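Side-chain contact in DynE7 (Micromonospora chersina, PDB 2XEM), which is a hot-dog fold protein that probably acts as a thioesterase in biosynthesis of the enediyne dynemicin, and binds a conjugated polyene methyl ketone: residues A46-G51 with S143-V148. Residues are numbered along the deposited sequence; the frame is centred on the assembly and turned at random.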
ATOM      1  N   ALA D  46     -10.968  16.216   9.309  1.00 27.00           N
ATOM      2  CA  ALA D  46     -12.397  15.842   9.366  1.00 26.97           C
ATOM      3  C   ALA D  46     -13.033  16.175  10.740  1.00 30.24           C
ATOM      4  O   ALA D  46     -14.188  16.615  10.801  1.00 29.55           O
ATOM      5  CB  ALA D  46     -12.585  14.362   9.015  1.00 26.87           C
ATOM      6  N   ASP D  47     -12.268  16.008  11.825  1.00 24.78           N
ATOM      7  CA  ASP D  47     -12.742  16.260  13.182  1.00 25.06           C
ATOM      8  C   ASP D  47     -12.754  17.739  13.551  1.00 32.12           C
ATOM      9  O   ASP D  47     -13.670  18.185  14.229  1.00 33.78           O
ATOM     10  CB  ASP D  47     -11.873  15.500  14.205  1.00 25.56           C
ATOM     11  CG  ASP D  47     -12.098  14.006  14.254  1.00 35.40           C
ATOM     12  OD1 ASP D  47     -13.163  13.547  13.780  1.00 35.65           O
ATOM     13  OD2 ASP D  47     -11.209  13.291  14.762  1.00 43.91           O
ATOM     14  N   HIS D  48     -11.739  18.507  13.123  1.00 28.90           N
ATOM     15  CA  HIS D  48     -11.467  19.815  13.737  1.00 28.70           C
ATOM     16  C   HIS D  48     -11.354  20.961  12.744  1.00 31.33           C
ATOM     17  O   HIS D  48     -11.346  22.113  13.149  1.00 29.41           O
ATOM     18  CB  HIS D  48     -10.216  19.734  14.660  1.00 28.68           C
ATOM     19  CG  HIS D  48     -10.382  18.765  15.788  1.00 32.71           C
ATOM     20  ND1 HIS D  48     -11.414  18.894  16.709  1.00 35.85           N
ATOM     21  CD2 HIS D  48      -9.668  17.659  16.092  1.00 34.11           C
ATOM     22  CE1 HIS D  48     -11.283  17.877  17.544  1.00 35.36           C
ATOM     23  NE2 HIS D  48     -10.246  17.105  17.213  1.00 34.69           N
ATOM     24  N   ALA D  49     -11.217  20.652  11.455  1.00 29.18           N
ATOM     25  CA  ALA D  49     -11.127  21.669  10.416  1.00 28.84           C
ATOM     26  C   ALA D  49     -11.930  21.237   9.169  1.00 31.14           C
ATOM     27  O   ALA D  49     -11.365  21.184   8.074  1.00 29.78           O
ATOM     28  CB  ALA D  49      -9.657  21.947  10.079  1.00 28.98           C
ATOM     29  N   PRO D  50     -13.253  20.911   9.305  1.00 29.46           N
ATOM     30  CA  PRO D  50     -13.996  20.358   8.152  1.00 29.53           C
ATOM     31  C   PRO D  50     -14.090  21.266   6.927  1.00 32.35           C
ATOM     32  O   PRO D  50     -14.240  20.754   5.827  1.00 32.52           O
ATOM     33  CB  PRO D  50     -15.388  20.054   8.744  1.00 31.93           C
ATOM     34  CG  PRO D  50     -15.534  21.005   9.878  1.00 35.56           C
ATOM     35  CD  PRO D  50     -14.151  21.063  10.478  1.00 30.80           C
ATOM     36  N   GLY D  51     -14.035  22.590   7.121  1.00 29.42           N
ATOM     37  CA  GLY D  51     -14.013  23.555   6.023  1.00 29.85           C
ATOM     38  C   GLY D  51     -12.776  23.387   5.162  1.00 37.92           C
ATOM     39  O   GLY D  51     -12.862  23.473   3.934  1.00 40.57           O
ATOM     40  N   SER D 143      -3.557  24.894  16.880  1.00 25.51           N
ATOM     41  CA  SER D 143      -3.056  25.604  18.057  1.00 26.61           C
ATOM     42  C   SER D 143      -3.544  25.010  19.374  1.00 29.80           C
ATOM     43  O   SER D 143      -2.898  25.192  20.393  1.00 30.13           O
ATOM     44  CB  SER D 143      -3.345  27.096  17.954  1.00 33.90           C
ATOM     45  OG  SER D 143      -2.638  27.595  16.830  1.00 44.75           O
ATOM     46  N   ARG D 144      -4.617  24.231  19.347  1.00 26.39           N
ATOM     47  CA  ARG D 144      -5.119  23.528  20.543  1.00 26.92           C
ATOM     48  C   ARG D 144      -4.211  22.372  20.968  1.00 28.87           C
ATOM     49  O   ARG D 144      -4.313  21.898  22.096  1.00 27.60           O
ATOM     50  CB  ARG D 144      -6.558  23.040  20.333  1.00 29.01           C
ATOM     51  CG  ARG D 144      -7.539  24.189  20.066  1.00 40.17           C
ATOM     52  CD  ARG D 144      -8.998  23.820  20.310  1.00 51.14           C
ATOM     53  NE  ARG D 144      -9.452  22.717  19.454  1.00 60.59           N
ATOM     54  CZ  ARG D 144     -10.038  22.868  18.272  1.00 79.92           C
ATOM     55  NH1 ARG D 144     -10.255  24.082  17.780  1.00 67.53           N
ATOM     56  NH2 ARG D 144     -10.418  21.807  17.574  1.00 71.48           N
ATOM     57  N   TYR D 145      -3.314  21.923  20.059  1.00 25.27           N
ATOM     58  CA  TYR D 145      -2.386  20.815  20.305  1.00 25.32           C
ATOM     59  C   TYR D 145      -0.921  21.256  20.205  1.00 27.19           C
ATOM     60  O   TYR D 145      -0.066  20.441  19.836  1.00 26.67           O
ATOM     61  CB  TYR D 145      -2.677  19.642  19.335  1.00 24.69           C
ATOM     62  CG  TYR D 145      -4.117  19.177  19.403  1.00 27.12           C
ATOM     63  CD1 TYR D 145      -4.541  18.294  20.395  1.00 29.39           C
ATOM     64  CD2 TYR D 145      -5.074  19.693  18.542  1.00 27.38           C
ATOM     65  CE1 TYR D 145      -5.869  17.875  20.472  1.00 28.50           C
ATOM     66  CE2 TYR D 145      -6.407  19.291  18.619  1.00 28.61           C
ATOM     67  CZ  TYR D 145      -6.797  18.373  19.574  1.00 37.81           C
ATOM     68  OH  TYR D 145      -8.115  17.986  19.618  1.00 45.16           O
ATOM     69  N   ALA D 146      -0.645  22.537  20.477  1.00 24.17           N
ATOM     70  CA  ALA D 146       0.715  23.083  20.433  1.00 25.35           C
ATOM     71  C   ALA D 146       1.654  22.474  21.483  1.00 30.00           C
ATOM     72  O   ALA D 146       1.319  22.384  22.671  1.00 29.13           O
ATOM     73  CB  ALA D 146       0.710  24.609  20.553  1.00 26.55           C
ATOM     74  N   VAL D 147       2.840  22.060  21.016  1.00 27.23           N
ATOM     75  CA  VAL D 147       3.962  21.661  21.872  1.00 27.84           C
ATOM     76  C   VAL D 147       4.380  22.909  22.662  1.00 32.07           C
ATOM     77  O   VAL D 147       4.414  23.986  22.086  1.00 31.88           O
ATOM     78  CB  VAL D 147       5.113  21.062  21.000  1.00 30.38           C
ATOM     79  CG1 VAL D 147       6.444  20.977  21.760  1.00 30.23           C
ATOM     80  CG2 VAL D 147       4.715  19.697  20.459  1.00 28.78           C
ATOM     81  N   VAL D 148       4.628  22.774  23.968  1.00 31.48           N
ATOM     82  CA  VAL D 148       5.047  23.903  24.823  1.00 35.31           C
ATOM     83  C   VAL D 148       6.528  23.834  25.231  1.00 44.12           C
ATOM     84  O   VAL D 148       7.058  22.742  25.476  1.00 45.13           O
ATOM     85  CB  VAL D 148       4.106  24.186  26.044  1.00 40.90           C
ATOM     86  CG1 VAL D 148       2.672  24.393  25.592  1.00 40.57           C
ATOM     87  CG2 VAL D 148       4.165  23.075  27.089  1.00 41.50           C
TER
HETATM   88  O   HOH W   1     -12.656  22.319  16.008  1.00 70.96           O
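His48 reaches from the last turn of the central helix of the hot-dog fold, 32-48, to Arg144 and Tyr145, in the turn that follows helix 136-143 near the C-terminus. With CG beside the backbone N and anti to the carbonyl carbon (chi1 -61°), the imidazole extends toward that turn, and its atoms lie close to both. CB already lies 3.6 Å from NH2 of Arg144, and CG is slightly nearer the same nitrogen. At ND1 the gap to Arg144 NH2 shrinks to 3.2 Å; ND1 sits at the edge of the guanidinium, in its plane, while the ring itself is turned 75° from that plane. The outer end of the imidazole meets Tyr145, whose OH comes to 3.3 Å from NE2, with CD2 and CE1 a little farther off. The phenol and imidazole planes are inclined at 48°, with centroids 5.9 Å apart. Asp47 CB rests over one face of the imidazole, toward its rim, and Phe44, Tyr11 and Ala141 add further contacts around it. An alanine in place of His48 would probably leave the Tyr145 hydroxyl and the Arg144 guanidinium without their neighbour from the central helix, and would open a gap between the end of helix 32-48 and the turn. Tyr145 is also fixed through its backbone, which hydrogen-bonds to Leu87 of strand 80-91, so the turn is tied to the sheet as well. Arg144, its chain bent at chi3, reaches the helix end through a water: NH2 donates to it at 2.8 Å, and the water donates to the carbonyl O of His48.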